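Local coordinates for protein AMP-dependent synthetase and ligase (PDB 6QSR) that probably acts as the ApeI-like hot-dog subunit of a dehydratase heterocomplex in the biosynthesis of aryl polyene pigments, at residues Gln13-Thr25 / Leu74-Trp86. Numbering follows the deposited sequence.
Sequences QHEAMIQLYLDPT and LQPGNTLLLKINW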
loop_
_atom_site.group_PDB
_atom_site.type_symbol
_atom_site.label_atom_id
_atom_site.label_comp_id
_atom_site.label_asym_id
_atom_site.label_seq_id
_atom_site.Cartn_x
_atom_site.Cartn_y
_atom_site.Cartn_z
ATOM N N GLN A 13 -24.507 8.897 11.638
ATOM C CA GLN A 13 -23.586 9.961 11.189
ATOM C C GLN A 13 -22.102 9.534 11.239
ATOM O O GLN A 13 -21.259 10.153 10.583
ATOM C CB GLN A 13 -23.804 11.265 11.971
ATOM C CG GLN A 13 -25.198 11.876 11.817
ATOM C CD GLN A 13 -25.494 12.387 10.413
ATOM O OE1 GLN A 13 -25.096 13.494 10.045
ATOM N NE2 GLN A 13 -26.213 11.591 9.630
ATOM N N HIS A 14 -21.803 8.465 11.987
ATOM C CA HIS A 14 -20.437 7.953 12.156
ATOM C C HIS A 14 -20.126 6.670 11.357
ATOM O O HIS A 14 -19.027 6.118 11.486
ATOM C CB HIS A 14 -20.142 7.753 13.656
ATOM C CG HIS A 14 -20.853 6.585 14.274
ATOM N ND1 HIS A 14 -22.124 6.679 14.800
ATOM C CD2 HIS A 14 -20.467 5.298 14.448
ATOM C CE1 HIS A 14 -22.490 5.499 15.270
ATOM N NE2 HIS A 14 -21.504 4.643 15.069
ATOM N N GLU A 15 -21.075 6.212 10.537
ATOM C CA GLU A 15 -20.922 4.987 9.752
ATOM C C GLU A 15 -21.208 5.237 8.275
ATOM O O GLU A 15 -22.055 6.070 7.926
ATOM C CB GLU A 15 -21.881 3.904 10.249
ATOM C CG GLU A 15 -21.538 3.323 11.611
ATOM C CD GLU A 15 -22.174 1.961 11.833
ATOM O OE1 GLU A 15 -21.434 0.994 12.118
ATOM O OE2 GLU A 15 -23.413 1.856 11.702
ATOM N N ALA A 16 -20.525 4.494 7.411
ATOM C CA ALA A 16 -20.851 4.498 5.982
ATOM C C ALA A 16 -20.682 3.124 5.368
ATOM O O ALA A 16 -19.801 2.358 5.757
ATOM C CB ALA A 16 -19.994 5.507 5.234
ATOM N N MET A 17 -21.546 2.839 4.397
ATOM C CA MET A 17 -21.504 1.630 3.603
ATOM C C MET A 17 -21.467 2.103 2.162
ATOM O O MET A 17 -22.325 2.886 1.753
ATOM C CB MET A 17 -22.748 0.784 3.848
ATOM C CG MET A 17 -22.568 -0.290 4.908
ATOM S SD MET A 17 -24.067 -1.255 5.190
ATOM C CE MET A 17 -24.356 -1.957 3.563
ATOM N N ILE A 18 -20.465 1.659 1.408
ATOM C CA ILE A 18 -20.282 2.095 0.023
ATOM C C ILE A 18 -20.107 0.862 -0.853
ATOM O O ILE A 18 -19.312 -0.024 -0.527
ATOM C CB ILE A 18 -19.052 3.027 -0.137
ATOM C CG1 ILE A 18 -19.081 4.193 0.868
ATOM C CG2 ILE A 18 -18.992 3.615 -1.535
ATOM C CD1 ILE A 18 -18.150 4.016 2.044
ATOM N N GLN A 19 -20.860 0.801 -1.951
ATOM C CA GLN A 19 -20.711 -0.263 -2.925
ATOM C C GLN A 19 -19.879 0.284 -4.082
ATOM O O GLN A 19 -20.261 1.286 -4.697
ATOM C CB GLN A 19 -22.070 -0.752 -3.407
ATOM C CG GLN A 19 -22.000 -1.945 -4.351
ATOM C CD GLN A 19 -23.357 -2.573 -4.599
ATOM O OE1 GLN A 19 -24.392 -1.921 -4.458
ATOM N NE2 GLN A 19 -23.357 -3.845 -4.968
ATOM N N LEU A 20 -18.752 -0.382 -4.355
ATOM C CA LEU A 20 -17.764 0.060 -5.337
ATOM C C LEU A 20 -17.513 -0.996 -6.386
ATOM O O LEU A 20 -17.486 -2.187 -6.082
ATOM C CB LEU A 20 -16.428 0.349 -4.656
ATOM C CG LEU A 20 -16.439 1.395 -3.552
ATOM C CD1 LEU A 20 -15.055 1.471 -2.934
ATOM C CD2 LEU A 20 -16.872 2.745 -4.099
ATOM N N TYR A 21 -17.272 -0.544 -7.607
ATOM C CA TYR A 21 -16.982 -1.434 -8.726
ATOM C C TYR A 21 -15.578 -1.136 -9.260
ATOM O O TYR A 21 -15.224 0.021 -9.480
ATOM C CB TYR A 21 -18.033 -1.263 -9.816
ATOM C CG TYR A 21 -17.686 -2.004 -11.082
ATOM C CD1 TYR A 21 -17.885 -3.377 -11.179
ATOM C CD2 TYR A 21 -17.128 -1.335 -12.172
ATOM C CE1 TYR A 21 -17.549 -4.065 -12.339
ATOM C CE2 TYR A 21 -16.795 -2.014 -13.335
ATOM C CZ TYR A 21 -17.003 -3.378 -13.411
ATOM O OH TYR A 21 -16.665 -4.055 -14.568
ATOM N N LEU A 22 -14.797 -2.193 -9.469
ATOM C CA LEU A 22 -13.438 -2.088 -9.987
ATOM C C LEU A 22 -13.445 -2.265 -11.505
ATOM O O LEU A 22 -13.663 -3.368 -12.004
ATOM C CB LEU A 22 -12.544 -3.146 -9.334
ATOM C CG LEU A 22 -12.544 -3.183 -7.801
ATOM C CD1 LEU A 22 -11.497 -4.168 -7.308
ATOM C CD2 LEU A 22 -12.310 -1.794 -7.239
ATOM N N ASP A 23 -13.222 -1.168 -12.226
ATOM C CA ASP A 23 -13.130 -1.192 -13.680
ATOM C C ASP A 23 -11.723 -1.586 -14.133
ATOM O O ASP A 23 -10.741 -1.153 -13.525
ATOM C CB ASP A 23 -13.474 0.182 -14.257
ATOM C CG ASP A 23 -13.815 0.120 -15.734
ATOM O OD1 ASP A 23 -12.929 0.390 -16.567
ATOM O OD2 ASP A 23 -14.964 -0.231 -16.064
ATOM N N PRO A 24 -11.607 -2.378 -15.221
ATOM C CA PRO A 24 -10.279 -2.690 -15.796
ATOM C C PRO A 24 -9.362 -1.504 -16.105
ATOM O O PRO A 24 -8.139 -1.677 -16.104
ATOM C CB PRO A 24 -10.631 -3.403 -17.104
ATOM C CG PRO A 24 -11.934 -4.057 -16.828
ATOM C CD PRO A 24 -12.671 -3.185 -15.849
ATOM N N THR A 25 -9.937 -0.331 -16.389
ATOM C CA THR A 25 -9.155 0.852 -16.762
ATOM C C THR A 25 -8.741 1.722 -15.573
ATOM O O THR A 25 -8.055 2.726 -15.757
ATOM C CB THR A 25 -9.914 1.720 -17.781
ATOM O OG1 THR A 25 -11.128 2.210 -17.196
ATOM C CG2 THR A 25 -10.229 0.910 -19.025
ATOM N N LEU A 74 -8.056 -8.846 -4.903
ATOM C CA LEU A 74 -9.111 -8.150 -5.623
ATOM C C LEU A 74 -8.622 -7.795 -7.016
ATOM O O LEU A 74 -7.471 -7.404 -7.195
ATOM C CB LEU A 74 -9.519 -6.888 -4.863
ATOM C CG LEU A 74 -10.102 -7.156 -3.466
ATOM C CD1 LEU A 74 -10.373 -5.857 -2.736
ATOM C CD2 LEU A 74 -11.379 -7.977 -3.563
ATOM N N GLN A 75 -9.507 -7.945 -7.997
ATOM C CA GLN A 75 -9.172 -7.758 -9.411
ATOM C C GLN A 75 -10.299 -7.023 -10.137
ATOM O O GLN A 75 -11.398 -6.880 -9.591
ATOM C CB GLN A 75 -8.896 -9.118 -10.070
ATOM C CG GLN A 75 -10.074 -10.076 -10.115
ATOM C CD GLN A 75 -9.770 -11.342 -10.900
ATOM O OE1 GLN A 75 -8.962 -11.339 -11.832
ATOM N NE2 GLN A 75 -10.427 -12.432 -10.530
ATOM N N PRO A 76 -10.044 -6.560 -11.381
ATOM C CA PRO A 76 -11.115 -5.874 -12.095
ATOM C C PRO A 76 -12.336 -6.766 -12.324
ATOM O O PRO A 76 -12.191 -7.984 -12.485
ATOM C CB PRO A 76 -10.467 -5.488 -13.427
ATOM C CG PRO A 76 -9.010 -5.469 -13.157
ATOM C CD PRO A 76 -8.777 -6.528 -12.130
ATOM N N GLY A 77 -13.517 -6.148 -12.302
ATOM C CA GLY A 77 -14.782 -6.861 -12.370
ATOM C C GLY A 77 -15.411 -7.130 -11.014
ATOM O O GLY A 77 -16.613 -7.389 -10.946
ATOM N N ASN A 78 -14.615 -7.074 -9.938
ATOM C CA ASN A 78 -15.137 -7.270 -8.585
ATOM C C ASN A 78 -15.977 -6.078 -8.143
ATOM O O ASN A 78 -15.694 -4.927 -8.495
ATOM C CB ASN A 78 -14.019 -7.479 -7.558
ATOM C CG ASN A 78 -13.264 -8.791 -7.731
ATOM O OD1 ASN A 78 -12.177 -8.945 -7.180
ATOM N ND2 ASN A 78 -13.829 -9.739 -8.476
ATOM N N THR A 79 -17.024 -6.387 -7.385
ATOM C CA THR A 79 -17.822 -5.400 -6.683
ATOM C C THR A 79 -17.482 -5.569 -5.209
ATOM O O THR A 79 -17.425 -6.696 -4.702
ATOM C CB THR A 79 -19.324 -5.605 -6.942
ATOM O OG1 THR A 79 -19.583 -5.420 -8.336
ATOM C CG2 THR A 79 -20.167 -4.602 -6.156
ATOM N N LEU A 80 -17.224 -4.444 -4.549
ATOM C CA LEU A 80 -16.837 -4.404 -3.150
ATOM C C LEU A 80 -17.916 -3.716 -2.336
ATOM O O LEU A 80 -18.564 -2.781 -2.819
ATOM C CB LEU A 80 -15.530 -3.614 -2.988
ATOM C CG LEU A 80 -14.360 -3.952 -3.914
ATOM C CD1 LEU A 80 -13.142 -3.107 -3.566
ATOM C CD2 LEU A 80 -14.021 -5.432 -3.837
ATOM N N LEU A 81 -18.097 -4.175 -1.099
ATOM C CA LEU A 81 -18.880 -3.458 -0.108
ATOM C C LEU A 81 -17.904 -2.984 0.964
ATOM O O LEU A 81 -17.273 -3.801 1.635
ATOM C CB LEU A 81 -19.958 -4.361 0.502
ATOM C CG LEU A 81 -20.994 -4.935 -0.474
ATOM C CD1 LEU A 81 -21.951 -5.878 0.246
ATOM C CD2 LEU A 81 -21.762 -3.816 -1.163
ATOM N N LEU A 82 -17.774 -1.668 1.091
ATOM C CA LEU A 82 -16.864 -1.035 2.055
ATOM C C LEU A 82 -17.656 -0.493 3.232
ATOM O O LEU A 82 -18.503 0.367 3.045
ATOM C CB LEU A 82 -16.106 0.109 1.382
ATOM C CG LEU A 82 -15.221 0.999 2.260
ATOM C CD1 LEU A 82 -14.246 0.173 3.083
ATOM C CD2 LEU A 82 -14.497 2.009 1.386
ATOM N N LYS A 83 -17.341 -0.975 4.433
ATOM C CA LYS A 83 -17.995 -0.572 5.671
ATOM C C LYS A 83 -16.946 0.173 6.484
ATOM O O LYS A 83 -15.859 -0.356 6.685
ATOM C CB LYS A 83 -18.467 -1.831 6.404
ATOM C CG LYS A 83 -18.948 -1.664 7.845
ATOM C CD LYS A 83 -18.472 -2.851 8.681
ATOM C CE LYS A 83 -19.118 -2.913 10.055
ATOM N NZ LYS A 83 -19.141 -4.326 10.537
ATOM N N ILE A 84 -17.264 1.400 6.910
ATOM C CA ILE A 84 -16.349 2.238 7.704
ATOM C C ILE A 84 -17.077 2.755 8.942
ATOM O O ILE A 84 -18.220 3.213 8.844
ATOM C CB ILE A 84 -15.824 3.468 6.917
ATOM C CG1 ILE A 84 -15.146 3.061 5.605
ATOM C CG2 ILE A 84 -14.814 4.239 7.758
ATOM C CD1 ILE A 84 -15.018 4.198 4.613
ATOM N N ASN A 85 -16.398 2.701 10.086
ATOM C CA ASN A 85 -16.909 3.234 11.341
ATOM C C ASN A 85 -15.867 4.195 11.906
ATOM O O ASN A 85 -14.682 3.850 11.986
ATOM C CB ASN A 85 -17.175 2.087 12.312
ATOM C CG ASN A 85 -17.762 2.553 13.632
ATOM O OD1 ASN A 85 -17.055 3.074 14.504
ATOM N ND2 ASN A 85 -19.061 2.349 13.795
ATOM N N TRP A 86 -16.313 5.397 12.273
ATOM C CA TRP A 86 -15.463 6.410 12.895
ATOM C C TRP A 86 -15.858 6.555 14.361
ATOM O O TRP A 86 -17.014 6.866 14.665
ATOM C CB TRP A 86 -15.611 7.733 12.137
ATOM C CG TRP A 86 -15.020 8.937 12.804
ATOM C CD1 TRP A 86 -15.658 10.111 13.079
ATOM C CD2 TRP A 86 -13.670 9.097 13.250
ATOM N NE1 TRP A 86 -14.787 10.996 13.672
ATOM C CE2 TRP A 86 -13.564 10.395 13.796
ATOM C CE3 TRP A 86 -12.541 8.262 13.256
ATOM C CZ2 TRP A 86 -12.369 10.887 14.326
ATOM C CZ3 TRP A 86 -11.354 8.747 13.789
ATOM C CH2 TRP A 86 -11.282 10.050 14.325
#
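Ile18 and Leu82 face each other as a hydrogen-bonded pair at the middle of an antiparallel ladder, a clear case of how a twisted sheet separates a buried apolar face from a mixed, more exposed one. The bond from Leu82 N to Ile18 O, 2.8 Å long, is almost perfectly straight; hydrogen-bonded and non-hydrogen-bonded pairs alternate from Glu15–Asn85 to Tyr21–Thr79.

On the apolar side, Ile18 CD1 lies 4.1 Å from Ile84 CD1, and Leu22 CD2 meets Leu80 CD1 at 4.0 Å with the two side chains roughly perpendicular. The other face is mixed. Gln19 swings its CG anti to the backbone N (chi1 -175°), and the extended chain runs alongside Leu81, Gln19 CG to Leu81 CD2 3.7 Å, before its NE2 passes Thr79 CG2.

Both ends of the ladder are tied off. Asn85 ND2 donates to the anti side of Glu15 OE1 (3.2 Å), within its own amide plane but 30° out of the carboxylate plane, and the same nitrogen sits at the edge of the His14 ring, 3.3 Å from His14 CD2. At the far end Gly77 N bonds to Leu22 O, 2.8 Å, while Leu22 N donates to Asn78 O. The type II turn Gln75–Asn78 presents these groups; Gly77 occupies it with a positive phi of 96°, and Asn78 OD1 braces it by accepting from Gln75 N.

The two strands are neighbours in the antiparallel sheet that packs against the long helix 41-56, as in hot-dog folds. Strand 4-9 flanks 15-21 on its other edge, and 92-99 flanks 79-87. The helix lies on the apolar face, Tyr51 against Ile18 and Leu20, Trp47 against Leu22, and Leu56 against Ile84.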